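Local atomic coordinates of purine nucleoside phosphorylase (Thermus thermophilus, PDB entry 6TK9), a protein that catalyses the reversible phosphorolysis of purine nucleosides, probably including inosine and guanosine, to the free base and ribose 1-phosphate. Residues Arg97-Phe101 against His221-Arg225; Ala137-Arg141 against Ile217-His221. One frame throughout, in Å; residues are numbered along the deposited sequence.

Contact 1: residues Arg97-Phe101 against His221-Arg225; sequences RVGFF and HLGAR
L222 and F100 meet where helix 213-222 ends in a Schellman motif against the side of helix 94-102. G223 is the C-prime residue, with a positive phi of 91° that glycine takes up with little strain; G223 N bonds to R220 O, and A224 N reaches back to L219 O. The main interaction is a CH-pi contact: CB of L222 lies 3.9 Å from the centroid of the F100 ring, almost on the ring normal. A trans chi1 of 179° turns the F100 ring alongside L222, the two side chains running in opposite directions. Apolar contacts add to this one. The methyl CB of A224, small enough to sit close, is 3.8 Å from F100 CD1. The branched end of L222 also reaches two further residues, CD1 meeting the aliphatic CG of R97 at 3.9 Å and CD2 reaching CE2 of F101 at 4.0 Å. Were F100 replaced by an alanine, L222 CB and the A224 methyl would probably lose their aromatic partner and a gap would be likely to open at the helix end. Polar groups approach without bonding: R97 NH2 stays 4.3 Å from H221 ND1, whereas H221 NE2 is hydrogen-bonded to N144 OD1.

Contact 2: residues Ala137-Arg141 against Ile217-His221; sequences ANPLR and IALRH
L140 reaches from a type I beta turn, N138 to R141, onto one flank of a helix, where it fits between I217 and H221, one helical turn apart. Its two methyls divide the work. CD2 lies over one face of the H221 imidazole, a CH-pi contact 3.8 Å from the ring centroid, and CD1 packs 3.8 Å from CG2 of I217. H221 offers that face because its CG stands anti to the backbone N (chi1 178°), which carries the ring out toward the turn. I217, beta-branched, covers a wider front: CG2 also meets CG of P139 at 4.1 Å, while CD1 extends to ND2 of N138, 3.9 Å away. P139 suits the second position of the turn, its ring restricting phi to values near -69°. N138 shapes the loop through an Asx turn, its OD1 accepting from L140 N at 2.9 Å in the carbonyl plane, which helps present the leucine to the helix. N138 ND2 is held by S190 OG of the second subunit, and L140 also packs on P189 of that subunit. The contact thus presses the loop that follows strand 124-133 onto helix 213-222, beside R97 of helix 94-102 and close to the subunit boundary.

In the fold
Both contacts draw on helix 213-222, and H221 belongs to each. Contact 2 uses the residues leading up to the helix end, contact 1 the end itself and the turn, G223 and A224, that leads into strand 225-235; their centres lie about 11 Å apart. Along the chain, helix 94-102 comes first, then the loop 137-141, and finally the helix that receives both. The two contacts also touch directly, R97 NH2 packing 3.5 Å from L140 CD2. Helix 94-102 leads into strand 106-115, which pairs with strand 225-235. In this phosphorylase-superfamily domain contact 1 therefore joins two helix-strand units distant in sequence but with neighbouring, parallel strands, while contact 2 ties them to a loop facing the second subunit.

Contact 1: residues Arg97-Phe101 against His221-Arg225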
ATOM      1  N   ARG A  97      28.833 -12.519  19.531  1.00 38.88           N
ATOM      2  CA  ARG A  97      30.140 -11.855  19.264  1.00 43.70           C
ATOM      3  C   ARG A  97      31.266 -12.733  19.844  1.00 45.85           C
ATOM      4  O   ARG A  97      32.202 -13.048  19.083  1.00 46.78           O
ATOM      5  CB  ARG A  97      30.162 -10.414  19.799  1.00 44.05           C
ATOM      6  CG  ARG A  97      29.364  -9.416  18.959  1.00 44.95           C
ATOM      7  CD  ARG A  97      29.154  -8.059  19.622  1.00 44.95           C
ATOM      8  NE  ARG A  97      29.076  -6.961  18.667  1.00 45.97           N
ATOM      9  CZ  ARG A  97      28.784  -5.686  18.953  1.00 44.21           C
ATOM     10  NH1 ARG A  97      28.533  -5.305  20.194  1.00 39.63           N
ATOM     11  NH2 ARG A  97      28.760  -4.788  17.976  1.00 45.16           N
ATOM     12  N   VAL A  98      31.170 -13.129  21.125  1.00 44.11           N
ATOM     13  CA  VAL A  98      32.092 -14.105  21.792  1.00 44.87           C
ATOM     14  C   VAL A  98      32.108 -15.408  20.986  1.00 42.29           C
ATOM     15  O   VAL A  98      33.203 -15.944  20.715  1.00 36.06           O
ATOM     16  CB  VAL A  98      31.690 -14.361  23.259  1.00 46.61           C
ATOM     17  CG1 VAL A  98      32.413 -15.557  23.854  1.00 46.31           C
ATOM     18  CG2 VAL A  98      31.928 -13.131  24.110  1.00 48.79           C
ATOM     19  N   GLY A  99      30.931 -15.880  20.582  1.00 40.43           N
ATOM     20  CA  GLY A  99      30.810 -17.073  19.729  1.00 41.31           C
ATOM     21  C   GLY A  99      31.707 -16.966  18.514  1.00 42.49           C
ATOM     22  O   GLY A  99      32.344 -17.963  18.139  1.00 43.38           O
ATOM     23  N   PHE A 100      31.724 -15.803  17.874  1.00 46.04           N
ATOM     24  CA  PHE A 100      32.486 -15.585  16.620  1.00 46.45           C
ATOM     25  C   PHE A 100      33.980 -15.708  16.928  1.00 44.79           C
ATOM     26  O   PHE A 100      34.713 -16.290  16.126  1.00 42.44           O
ATOM     27  CB  PHE A 100      32.135 -14.235  15.991  1.00 42.69           C
ATOM     28  CG  PHE A 100      32.888 -13.939  14.723  1.00 38.36           C
ATOM     29  CD1 PHE A 100      32.484 -14.485  13.514  1.00 38.66           C
ATOM     30  CD2 PHE A 100      33.992 -13.107  14.740  1.00 35.72           C
ATOM     31  CE1 PHE A 100      33.169 -14.201  12.342  1.00 35.47           C
ATOM     32  CE2 PHE A 100      34.689 -12.837  13.573  1.00 35.54           C
ATOM     33  CZ  PHE A 100      34.284 -13.394  12.381  1.00 35.54           C
ATOM     34  N   PHE A 101      34.398 -15.176  18.071  1.00 46.20           N
ATOM     35  CA  PHE A 101      35.824 -14.993  18.430  1.00 50.22           C
ATOM     36  C   PHE A 101      36.365 -16.273  19.052  1.00 48.78           C
ATOM     37  O   PHE A 101      37.595 -16.357  19.157  1.00 48.34           O
ATOM     38  CB  PHE A 101      36.002 -13.785  19.345  1.00 53.04           C
ATOM     39  CG  PHE A 101      36.107 -12.494  18.584  1.00 56.29           C
ATOM     40  CD1 PHE A 101      37.233 -12.226  17.814  1.00 59.69           C
ATOM     41  CD2 PHE A 101      35.078 -11.563  18.617  1.00 54.32           C
ATOM     42  CE1 PHE A 101      37.333 -11.046  17.093  1.00 61.95           C
ATOM     43  CE2 PHE A 101      35.178 -10.381  17.899  1.00 57.40           C
ATOM     44  CZ  PHE A 101      36.302 -10.126  17.137  1.00 62.10           C
ATOM     45  N   HIS A 221      28.254  -7.605  10.615  1.00 38.91           N
ATOM     46  CA  HIS A 221      29.328  -6.656  11.018  1.00 40.44           C
ATOM     47  C   HIS A 221      30.664  -7.414  11.081  1.00 39.15           C
ATOM     48  O   HIS A 221      31.651  -6.925  10.501  1.00 42.16           O
ATOM     49  CB  HIS A 221      28.925  -5.981  12.332  1.00 42.05           C
ATOM     50  CG  HIS A 221      29.930  -5.039  12.894  1.00 43.02           C
ATOM     51  ND1 HIS A 221      30.564  -5.274  14.106  1.00 48.72           N
ATOM     52  CD2 HIS A 221      30.383  -3.851  12.446  1.00 44.57           C
ATOM     53  CE1 HIS A 221      31.390  -4.275  14.366  1.00 46.57           C
ATOM     54  NE2 HIS A 221      31.302  -3.392  13.362  1.00 47.48           N
ATOM     55  N   LEU A 222      30.651  -8.611  11.678  1.00 39.61           N
ATOM     56  CA  LEU A 222      31.840  -9.458  11.977  1.00 42.22           C
ATOM     57  C   LEU A 222      32.310 -10.230  10.746  1.00 42.00           C
ATOM     58  O   LEU A 222      33.479 -10.662  10.766  1.00 42.12           O
ATOM     59  CB  LEU A 222      31.482 -10.414  13.117  1.00 42.83           C
ATOM     60  CG  LEU A 222      31.353  -9.716  14.466  1.00 42.10           C
ATOM     61  CD1 LEU A 222      30.684 -10.618  15.470  1.00 46.46           C
ATOM     62  CD2 LEU A 222      32.713  -9.261  14.966  1.00 43.81           C
ATOM     63  N   GLY A 223      31.433 -10.404   9.747  1.00 43.34           N
ATOM     64  CA  GLY A 223      31.702 -11.136   8.493  1.00 40.80           C
ATOM     65  C   GLY A 223      31.329 -12.607   8.595  1.00 41.75           C
ATOM     66  O   GLY A 223      31.707 -13.369   7.697  1.00 41.59           O
ATOM     67  N   ALA A 224      30.616 -12.996   9.652  1.00 40.67           N
ATOM     68  CA  ALA A 224      30.073 -14.358   9.849  1.00 43.50           C
ATOM     69  C   ALA A 224      29.041 -14.655   8.756  1.00 44.80           C
ATOM     70  O   ALA A 224      28.461 -13.697   8.222  1.00 49.52           O
ATOM     71  CB  ALA A 224      29.460 -14.455  11.229  1.00 41.30           C
ATOM     72  N   ARG A 225      28.828 -15.928   8.427  1.00 42.95           N
ATOM     73  CA  ARG A 225      27.683 -16.378   7.602  1.00 41.23           C
ATOM     74  C   ARG A 225      26.549 -16.740   8.558  1.00 40.16           C
ATOM     75  O   ARG A 225      26.851 -17.185   9.660  1.00 39.67           O
ATOM     76  CB  ARG A 225      28.053 -17.576   6.733  1.00 46.45           C
ATOM     77  CG  ARG A 225      29.293 -17.381   5.873  1.00 50.88           C
ATOM     78  CD  ARG A 225      29.922 -18.729   5.561  1.00 54.18           C
ATOM     79  NE  ARG A 225      29.288 -19.369   4.423  1.00 56.78           N
ATOM     80  CZ  ARG A 225      29.016 -20.671   4.299  1.00 60.37           C
ATOM     81  NH1 ARG A 225      29.257 -21.529   5.280  1.00 53.80           N
ATOM     82  NH2 ARG A 225      28.459 -21.102   3.176  1.00 65.27           N
TER

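Contact 2: residues Ala137-Arg141 against Ile217-His221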
ATOM      1  N   ALA A 137      15.985  -0.001  17.601  1.00 45.41           N
ATOM      2  CA  ALA A 137      17.282  -0.218  18.289  1.00 42.75           C
ATOM      3  C   ALA A 137      18.240  -0.974  17.361  1.00 41.76           C
ATOM      4  O   ALA A 137      17.785  -1.773  16.517  1.00 45.60           O
ATOM      5  CB  ALA A 137      17.060  -0.947  19.591  1.00 44.77           C
ATOM      6  N   ASN A 138      19.528  -0.689  17.482  1.00 39.72           N
ATOM      7  CA  ASN A 138      20.564  -1.250  16.595  1.00 35.78           C
ATOM      8  C   ASN A 138      21.782  -1.552  17.449  1.00 36.60           C
ATOM      9  O   ASN A 138      22.311  -0.703  18.150  1.00 34.63           O
ATOM     10  CB  ASN A 138      20.851  -0.330  15.415  1.00 37.95           C
ATOM     11  CG  ASN A 138      21.728  -1.022  14.393  1.00 42.33           C
ATOM     12  OD1 ASN A 138      22.829  -1.478  14.723  1.00 44.86           O
ATOM     13  ND2 ASN A 138      21.239  -1.139  13.169  1.00 39.72           N
ATOM     14  N   PRO A 139      22.289  -2.791  17.412  1.00 37.56           N
ATOM     15  CA  PRO A 139      23.332  -3.172  18.345  1.00 37.96           C
ATOM     16  C   PRO A 139      24.638  -2.440  18.024  1.00 36.26           C
ATOM     17  O   PRO A 139      25.483  -2.370  18.895  1.00 36.24           O
ATOM     18  CB  PRO A 139      23.397  -4.685  18.139  1.00 39.86           C
ATOM     19  CG  PRO A 139      23.031  -4.852  16.687  1.00 43.13           C
ATOM     20  CD  PRO A 139      21.908  -3.862  16.485  1.00 40.68           C
ATOM     21  N   LEU A 140      24.794  -1.935  16.799  1.00 34.18           N
ATOM     22  CA  LEU A 140      26.058  -1.259  16.390  1.00 33.29           C
ATOM     23  C   LEU A 140      26.053   0.198  16.845  1.00 32.44           C
ATOM     24  O   LEU A 140      27.061   0.859  16.622  1.00 29.83           O
ATOM     25  CB  LEU A 140      26.227  -1.317  14.873  1.00 30.78           C
ATOM     26  CG  LEU A 140      26.312  -2.722  14.307  1.00 32.43           C
ATOM     27  CD1 LEU A 140      26.613  -2.689  12.816  1.00 30.54           C
ATOM     28  CD2 LEU A 140      27.352  -3.529  15.067  1.00 35.20           C
ATOM     29  N   ARG A 141      24.934   0.700  17.372  1.00 35.60           N
ATOM     30  CA  ARG A 141      24.856   2.122  17.783  1.00 36.99           C
ATOM     31  C   ARG A 141      25.872   2.329  18.905  1.00 35.69           C
ATOM     32  O   ARG A 141      25.741   1.630  19.912  1.00 40.94           O
ATOM     33  CB  ARG A 141      23.461   2.545  18.247  1.00 35.08           C
ATOM     34  CG  ARG A 141      23.479   3.922  18.885  1.00 36.74           C
ATOM     35  CD  ARG A 141      22.109   4.537  19.032  1.00 39.55           C
ATOM     36  NE  ARG A 141      22.180   5.886  19.577  1.00 37.18           N
ATOM     37  CZ  ARG A 141      21.772   6.231  20.793  1.00 39.09           C
ATOM     38  NH1 ARG A 141      21.220   5.327  21.585  1.00 35.88           N
ATOM     39  NH2 ARG A 141      21.877   7.486  21.202  1.00 37.96           N
ATOM     40  N   ILE A 217      22.538  -8.546  12.506  1.00 36.46           N
ATOM     41  CA  ILE A 217      23.299  -7.289  12.222  1.00 40.36           C
ATOM     42  C   ILE A 217      24.701  -7.389  12.846  1.00 40.32           C
ATOM     43  O   ILE A 217      25.694  -7.091  12.149  1.00 44.52           O
ATOM     44  CB  ILE A 217      22.536  -6.042  12.722  1.00 40.38           C
ATOM     45  CG1 ILE A 217      21.220  -5.853  11.965  1.00 43.65           C
ATOM     46  CG2 ILE A 217      23.414  -4.805  12.627  1.00 38.94           C
ATOM     47  CD1 ILE A 217      20.286  -4.839  12.579  1.00 45.60           C
ATOM     48  N   ALA A 218      24.778  -7.780  14.118  1.00 40.94           N
ATOM     49  CA  ALA A 218      26.042  -7.967  14.876  1.00 41.40           C
ATOM     50  C   ALA A 218      26.971  -8.933  14.123  1.00 42.29           C
ATOM     51  O   ALA A 218      28.184  -8.630  14.024  1.00 46.19           O
ATOM     52  CB  ALA A 218      25.745  -8.445  16.281  1.00 38.22           C
ATOM     53  N   LEU A 219      26.418 -10.029  13.595  1.00 41.59           N
ATOM     54  CA  LEU A 219      27.184 -11.128  12.960  1.00 44.01           C
ATOM     55  C   LEU A 219      27.629 -10.744  11.542  1.00 46.24           C
ATOM     56  O   LEU A 219      28.738 -11.193  11.147  1.00 49.71           O
ATOM     57  CB  LEU A 219      26.347 -12.408  12.973  1.00 45.28           C
ATOM     58  CG  LEU A 219      26.346 -13.137  14.314  1.00 46.37           C
ATOM     59  CD1 LEU A 219      25.254 -14.180  14.369  1.00 45.94           C
ATOM     60  CD2 LEU A 219      27.694 -13.780  14.574  1.00 49.93           C
ATOM     61  N   ARG A 220      26.863  -9.934  10.803  1.00 43.64           N
ATOM     62  CA  ARG A 220      27.285  -9.516   9.431  1.00 40.74           C
ATOM     63  C   ARG A 220      28.345  -8.418   9.563  1.00 37.37           C
ATOM     64  O   ARG A 220      29.261  -8.352   8.712  1.00 35.92           O
ATOM     65  CB  ARG A 220      26.092  -9.080   8.577  1.00 40.73           C
ATOM     66  CG  ARG A 220      25.122 -10.206   8.262  1.00 38.03           C
ATOM     67  CD  ARG A 220      25.661 -11.272   7.328  1.00 40.21           C
ATOM     68  NE  ARG A 220      26.257 -10.726   6.126  1.00 38.96           N
ATOM     69  CZ  ARG A 220      27.501 -10.937   5.739  1.00 37.64           C
ATOM     70  NH1 ARG A 220      28.298 -11.744   6.421  1.00 38.41           N
ATOM     71  NH2 ARG A 220      27.956 -10.331   4.664  1.00 36.21           N
ATOM     72  N   HIS A 221      28.254  -7.605  10.615  1.00 38.91           N
ATOM     73  CA  HIS A 221      29.328  -6.656  11.018  1.00 40.44           C
ATOM     74  C   HIS A 221      30.664  -7.414  11.081  1.00 39.15           C
ATOM     75  O   HIS A 221      31.651  -6.925  10.501  1.00 42.16           O
ATOM     76  CB  HIS A 221      28.925  -5.981  12.332  1.00 42.05           C
ATOM     77  CG  HIS A 221      29.930  -5.039  12.894  1.00 43.02           C
ATOM     78  ND1 HIS A 221      30.564  -5.274  14.106  1.00 48.72           N
ATOM     79  CD2 HIS A 221      30.383  -3.851  12.446  1.00 44.57           C
ATOM     80  CE1 HIS A 221      31.390  -4.275  14.366  1.00 46.57           C
ATOM     81  NE2 HIS A 221      31.302  -3.392  13.362  1.00 47.48           N
TER